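Local coordinates for SPBc2 prophage-derived uncharacterized protein yorR (Bacillus subtilis, PDB 3KB2) that binds a phosphorylated guanosine nucleotide together with magnesium and probably belongs to the thymidylate kinase-like P-loop phosphotransferases, its physiological role being uncharacterized, at residues Val98-Lys109 and Ile125-Met136. Numbering follows the deposited sequence.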
loop_
_atom_site.group_PDB
_atom_site.type_symbol
_atom_site.label_atom_id
_atom_site.label_comp_id
_atom_site.label_asym_id
_atom_site.label_seq_id
_atom_site.Cartn_x
_atom_site.Cartn_y
_atom_site.Cartn_z
ATOM N N VAL A 98 -12.081 -19.637 12.818
ATOM C CA VAL A 98 -11.381 -18.901 11.774
ATOM C C VAL A 98 -12.302 -18.496 10.639
ATOM O O VAL A 98 -12.821 -19.345 9.921
ATOM C CB VAL A 98 -10.223 -19.723 11.182
ATOM C CG1 VAL A 98 -9.470 -18.881 10.166
ATOM C CG2 VAL A 98 -9.294 -20.170 12.289
ATOM N N VAL A 99 -12.497 -17.195 10.476
ATOM C CA VAL A 99 -13.370 -16.702 9.424
ATOM C C VAL A 99 -12.590 -16.101 8.266
ATOM O O VAL A 99 -11.665 -15.316 8.468
ATOM C CB VAL A 99 -14.335 -15.650 9.976
ATOM C CG1 VAL A 99 -15.275 -15.178 8.886
ATOM C CG2 VAL A 99 -15.095 -16.228 11.122
ATOM N N TYR A 100 -12.962 -16.486 7.052
ATOM C CA TYR A 100 -12.311 -15.983 5.849
ATOM C C TYR A 100 -13.361 -15.225 5.041
ATOM O O TYR A 100 -14.283 -15.820 4.487
ATOM C CB TYR A 100 -11.735 -17.159 5.031
ATOM C CG TYR A 100 -11.222 -16.808 3.640
ATOM C CD1 TYR A 100 -10.577 -15.591 3.389
ATOM C CD2 TYR A 100 -11.371 -17.701 2.571
ATOM C CE1 TYR A 100 -10.101 -15.270 2.109
ATOM C CE2 TYR A 100 -10.891 -17.383 1.288
ATOM C CZ TYR A 100 -10.262 -16.168 1.067
ATOM O OH TYR A 100 -9.800 -15.836 -0.194
ATOM N N LEU A 101 -13.233 -13.909 4.997
ATOM C CA LEU A 101 -14.176 -13.116 4.247
ATOM C C LEU A 101 -13.529 -12.699 2.941
ATOM O O LEU A 101 -12.441 -12.119 2.939
ATOM C CB LEU A 101 -14.590 -11.887 5.049
ATOM C CG LEU A 101 -15.246 -12.152 6.406
ATOM C CD1 LEU A 101 -15.746 -10.837 6.995
ATOM C CD2 LEU A 101 -16.410 -13.118 6.242
ATOM N N HIS A 102 -14.192 -12.993 1.826
ATOM C CA HIS A 102 -13.642 -12.642 0.518
ATOM C C HIS A 102 -14.682 -12.058 -0.434
ATOM O O HIS A 102 -15.787 -11.691 -0.026
ATOM C CB HIS A 102 -13.012 -13.885 -0.123
ATOM C CG HIS A 102 -13.976 -15.017 -0.303
ATOM N ND1 HIS A 102 -14.375 -15.826 0.739
ATOM C CD2 HIS A 102 -14.666 -15.436 -1.390
ATOM C CE1 HIS A 102 -15.271 -16.693 0.302
ATOM N NE2 HIS A 102 -15.467 -16.478 -0.986
ATOM N N ALA A 103 -14.306 -11.970 -1.706
ATOM C CA ALA A 103 -15.186 -11.467 -2.762
ATOM C C ALA A 103 -14.416 -11.519 -4.072
ATOM O O ALA A 103 -13.182 -11.532 -4.069
ATOM C CB ALA A 103 -15.613 -10.037 -2.468
ATOM N N ASP A 104 -15.134 -11.561 -5.188
ATOM C CA ASP A 104 -14.482 -11.596 -6.487
ATOM C C ASP A 104 -13.610 -10.350 -6.632
ATOM O O ASP A 104 -13.816 -9.363 -5.934
ATOM C CB ASP A 104 -15.523 -11.644 -7.621
ATOM C CG ASP A 104 -16.205 -13.008 -7.741
ATOM O OD1 ASP A 104 -15.630 -14.016 -7.263
ATOM O OD2 ASP A 104 -17.310 -13.081 -8.332
ATOM N N PRO A 105 -12.606 -10.395 -7.525
ATOM C CA PRO A 105 -11.695 -9.269 -7.767
ATOM C C PRO A 105 -12.451 -8.037 -8.246
ATOM O O PRO A 105 -12.165 -6.913 -7.836
ATOM C CB PRO A 105 -10.750 -9.811 -8.838
ATOM C CG PRO A 105 -10.687 -11.265 -8.514
ATOM C CD PRO A 105 -12.133 -11.604 -8.221
ATOM N N SER A 106 -13.419 -8.257 -9.127
ATOM C CA SER A 106 -14.217 -7.157 -9.647
ATOM C C SER A 106 -14.881 -6.393 -8.503
ATOM O O SER A 106 -14.831 -5.170 -8.467
ATOM C CB SER A 106 -15.274 -7.694 -10.609
ATOM O OG SER A 106 -16.253 -6.706 -10.861
ATOM N N VAL A 107 -15.484 -7.126 -7.567
ATOM C CA VAL A 107 -16.154 -6.533 -6.415
ATOM C C VAL A 107 -15.194 -5.756 -5.529
ATOM O O VAL A 107 -15.507 -4.665 -5.045
ATOM C CB VAL A 107 -16.817 -7.615 -5.554
ATOM C CG1 VAL A 107 -17.625 -6.979 -4.427
ATOM C CG2 VAL A 107 -17.701 -8.487 -6.424
ATOM N N ILE A 108 -14.025 -6.335 -5.305
ATOM C CA ILE A 108 -13.011 -5.701 -4.483
ATOM C C ILE A 108 -12.554 -4.414 -5.148
ATOM O O ILE A 108 -12.499 -3.368 -4.520
ATOM C CB ILE A 108 -11.792 -6.644 -4.297
ATOM C CG1 ILE A 108 -12.228 -7.889 -3.524
ATOM C CG2 ILE A 108 -10.644 -5.912 -3.598
ATOM C CD1 ILE A 108 -12.863 -7.582 -2.188
ATOM N N LYS A 109 -12.231 -4.496 -6.429
ATOM C CA LYS A 109 -11.779 -3.322 -7.145
ATOM C C LYS A 109 -12.809 -2.200 -7.068
ATOM O O LYS A 109 -12.453 -1.028 -6.907
ATOM C CB LYS A 109 -11.478 -3.699 -8.587
ATOM C CG LYS A 109 -10.307 -4.662 -8.682
ATOM C CD LYS A 109 -10.153 -5.220 -10.074
ATOM C CE LYS A 109 -9.127 -6.335 -10.103
ATOM N NZ LYS A 109 -8.997 -6.888 -11.475
ATOM N N ILE A 125 -3.924 -6.517 -6.838
ATOM C CA ILE A 125 -5.117 -6.958 -6.133
ATOM C C ILE A 125 -5.377 -8.433 -6.387
ATOM O O ILE A 125 -5.810 -9.153 -5.486
ATOM C CB ILE A 125 -6.355 -6.151 -6.571
ATOM C CG1 ILE A 125 -6.174 -4.677 -6.200
ATOM C CG2 ILE A 125 -7.605 -6.730 -5.935
ATOM C CD1 ILE A 125 -5.865 -4.440 -4.735
ATOM N N ASP A 126 -5.113 -8.886 -7.609
ATOM C CA ASP A 126 -5.325 -10.293 -7.946
ATOM C C ASP A 126 -4.388 -11.219 -7.206
ATOM O O ASP A 126 -4.814 -12.237 -6.678
ATOM C CB ASP A 126 -5.140 -10.528 -9.439
ATOM C CG ASP A 126 -6.225 -9.892 -10.254
ATOM O OD1 ASP A 126 -7.404 -10.249 -10.046
ATOM O OD2 ASP A 126 -5.899 -9.038 -11.100
ATOM N N SER A 127 -3.107 -10.869 -7.187
ATOM C CA SER A 127 -2.108 -11.692 -6.519
ATOM C C SER A 127 -2.379 -11.794 -5.022
ATOM O O SER A 127 -2.113 -12.822 -4.396
ATOM C CB SER A 127 -0.713 -11.119 -6.747
ATOM O OG SER A 127 -0.552 -9.886 -6.080
ATOM N N ILE A 128 -2.905 -10.724 -4.442
ATOM C CA ILE A 128 -3.204 -10.722 -3.020
ATOM C C ILE A 128 -4.399 -11.617 -2.733
ATOM O O ILE A 128 -4.391 -12.381 -1.767
ATOM C CB ILE A 128 -3.491 -9.300 -2.522
ATOM C CG1 ILE A 128 -2.199 -8.491 -2.522
ATOM C CG2 ILE A 128 -4.068 -9.338 -1.113
ATOM C CD1 ILE A 128 -2.389 -7.072 -2.073
ATOM N N LEU A 129 -5.425 -11.513 -3.574
ATOM C CA LEU A 129 -6.625 -12.320 -3.420
ATOM C C LEU A 129 -6.275 -13.796 -3.533
ATOM O O LEU A 129 -6.774 -14.619 -2.767
ATOM C CB LEU A 129 -7.656 -11.957 -4.491
ATOM C CG LEU A 129 -8.300 -10.572 -4.407
ATOM C CD1 LEU A 129 -9.351 -10.429 -5.500
ATOM C CD2 LEU A 129 -8.938 -10.379 -3.052
ATOM N N GLU A 130 -5.412 -14.125 -4.493
ATOM C CA GLU A 130 -4.992 -15.505 -4.716
ATOM C C GLU A 130 -4.190 -16.043 -3.551
ATOM O O GLU A 130 -4.353 -17.197 -3.177
ATOM C CB GLU A 130 -4.152 -15.613 -5.987
ATOM C CG GLU A 130 -4.830 -16.351 -7.131
ATOM C CD GLU A 130 -5.342 -17.726 -6.728
ATOM O OE1 GLU A 130 -4.561 -18.512 -6.138
ATOM O OE2 GLU A 130 -6.525 -18.021 -7.016
ATOM N N LEU A 131 -3.311 -15.211 -2.996
ATOM C CA LEU A 131 -2.488 -15.608 -1.853
ATOM C C LEU A 131 -3.389 -15.993 -0.686
ATOM O O LEU A 131 -3.155 -17.005 -0.028
ATOM C CB LEU A 131 -1.562 -14.458 -1.437
ATOM C CG LEU A 131 -0.170 -14.420 -2.077
ATOM C CD1 LEU A 131 0.530 -13.093 -1.811
ATOM C CD2 LEU A 131 0.636 -15.567 -1.501
ATOM N N TYR A 132 -4.421 -15.185 -0.446
ATOM C CA TYR A 132 -5.364 -15.446 0.630
ATOM C C TYR A 132 -6.046 -16.792 0.419
ATOM O O TYR A 132 -6.130 -17.602 1.338
ATOM C CB TYR A 132 -6.418 -14.335 0.724
ATOM C CG TYR A 132 -6.087 -13.244 1.732
ATOM C CD1 TYR A 132 -5.687 -11.966 1.323
ATOM C CD2 TYR A 132 -6.144 -13.501 3.096
ATOM C CE1 TYR A 132 -5.349 -10.976 2.264
ATOM C CE2 TYR A 132 -5.812 -12.524 4.036
ATOM C CZ TYR A 132 -5.418 -11.276 3.622
ATOM O OH TYR A 132 -5.086 -10.345 4.572
ATOM N N ARG A 133 -6.537 -17.050 -0.785
ATOM C CA ARG A 133 -7.186 -18.331 -1.014
ATOM C C ARG A 133 -6.242 -19.468 -0.692
ATOM O O ARG A 133 -6.605 -20.392 0.026
ATOM C CB ARG A 133 -7.671 -18.450 -2.459
ATOM C CG ARG A 133 -8.850 -17.558 -2.748
ATOM C CD ARG A 133 -9.785 -18.194 -3.745
ATOM N NE ARG A 133 -9.146 -18.409 -5.038
ATOM C CZ ARG A 133 -9.776 -18.895 -6.104
ATOM N NH1 ARG A 133 -11.063 -19.219 -6.028
ATOM N NH2 ARG A 133 -9.124 -19.051 -7.251
ATOM N N GLU A 134 -5.022 -19.377 -1.208
ATOM C CA GLU A 134 -4.014 -20.411 -0.997
ATOM C C GLU A 134 -3.628 -20.585 0.469
ATOM O O GLU A 134 -3.536 -21.710 0.963
ATOM C CB GLU A 134 -2.770 -20.096 -1.830
ATOM C CG GLU A 134 -1.856 -21.288 -2.085
ATOM C CD GLU A 134 -0.688 -20.945 -3.004
ATOM O OE1 GLU A 134 -0.023 -21.881 -3.498
ATOM O OE2 GLU A 134 -0.433 -19.738 -3.228
ATOM N N VAL A 135 -3.401 -19.477 1.167
ATOM C CA VAL A 135 -3.032 -19.559 2.574
ATOM C C VAL A 135 -4.201 -20.079 3.413
ATOM O O VAL A 135 -3.988 -20.805 4.384
ATOM C CB VAL A 135 -2.566 -18.186 3.132
ATOM C CG1 VAL A 135 -3.679 -17.164 3.017
ATOM C CG2 VAL A 135 -2.150 -18.333 4.594
HETATM N N MSE A 136 -5.430 -19.719 3.043
HETATM C CA MSE A 136 -6.598 -20.193 3.789
HETATM C C MSE A 136 -6.863 -21.674 3.530
HETATM O O MSE A 136 -7.220 -22.412 4.441
HETATM C CB MSE A 136 -7.858 -19.386 3.443
HETATM C CG MSE A 136 -7.827 -17.924 3.878
HETATM SE SE MSE A 136 -7.178 -17.610 5.688
HETATM C CE MSE A 136 -8.620 -18.394 6.714
#
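CG of M136, a selenomethionine, sits over the centre of one face of the Y100 ring, 3.6 Å from the centroid and 12° off the normal, a CH-pi contact. The bend at chi2 turns the selenium to an oblique position 5.0 Å from that centroid, a Met-aromatic contact; the bend at chi3 brings CE to CG1 of V98 (3.6 Å). The opposite face of Y100 meets ND1 of H102, nearer the rim. With CG anti to the backbone N (chi1 171°), Y100 reaches out until its OH lies 3.2 Å from CG of R133, a van der Waals contact with the aliphatic part of a side chain whose guanidinium is salt-bridged in plane to E130. Toward the start of 125-136, L129 packs CD1 tightly on CG of P105 (3.4 Å) and turns CD2 to I108, whose CG2 meets CG2 of I125 at 3.9 Å. K109, ending its segment, extends NZ to 3.8 Å from OD2 of D126, a long salt bridge. Helix 122-137 runs roughly antiparallel to interior strand 96-102 (155° between the short segments), covering a face of the parallel sheet, consistent with a P-loop kinase fold, and also packs on helix 105-115; the I108 side chain is about 8 Å from the bound nucleotide. Apolar and aromatic packing therefore dominates, the charged pair adding probably modest attraction at its margin.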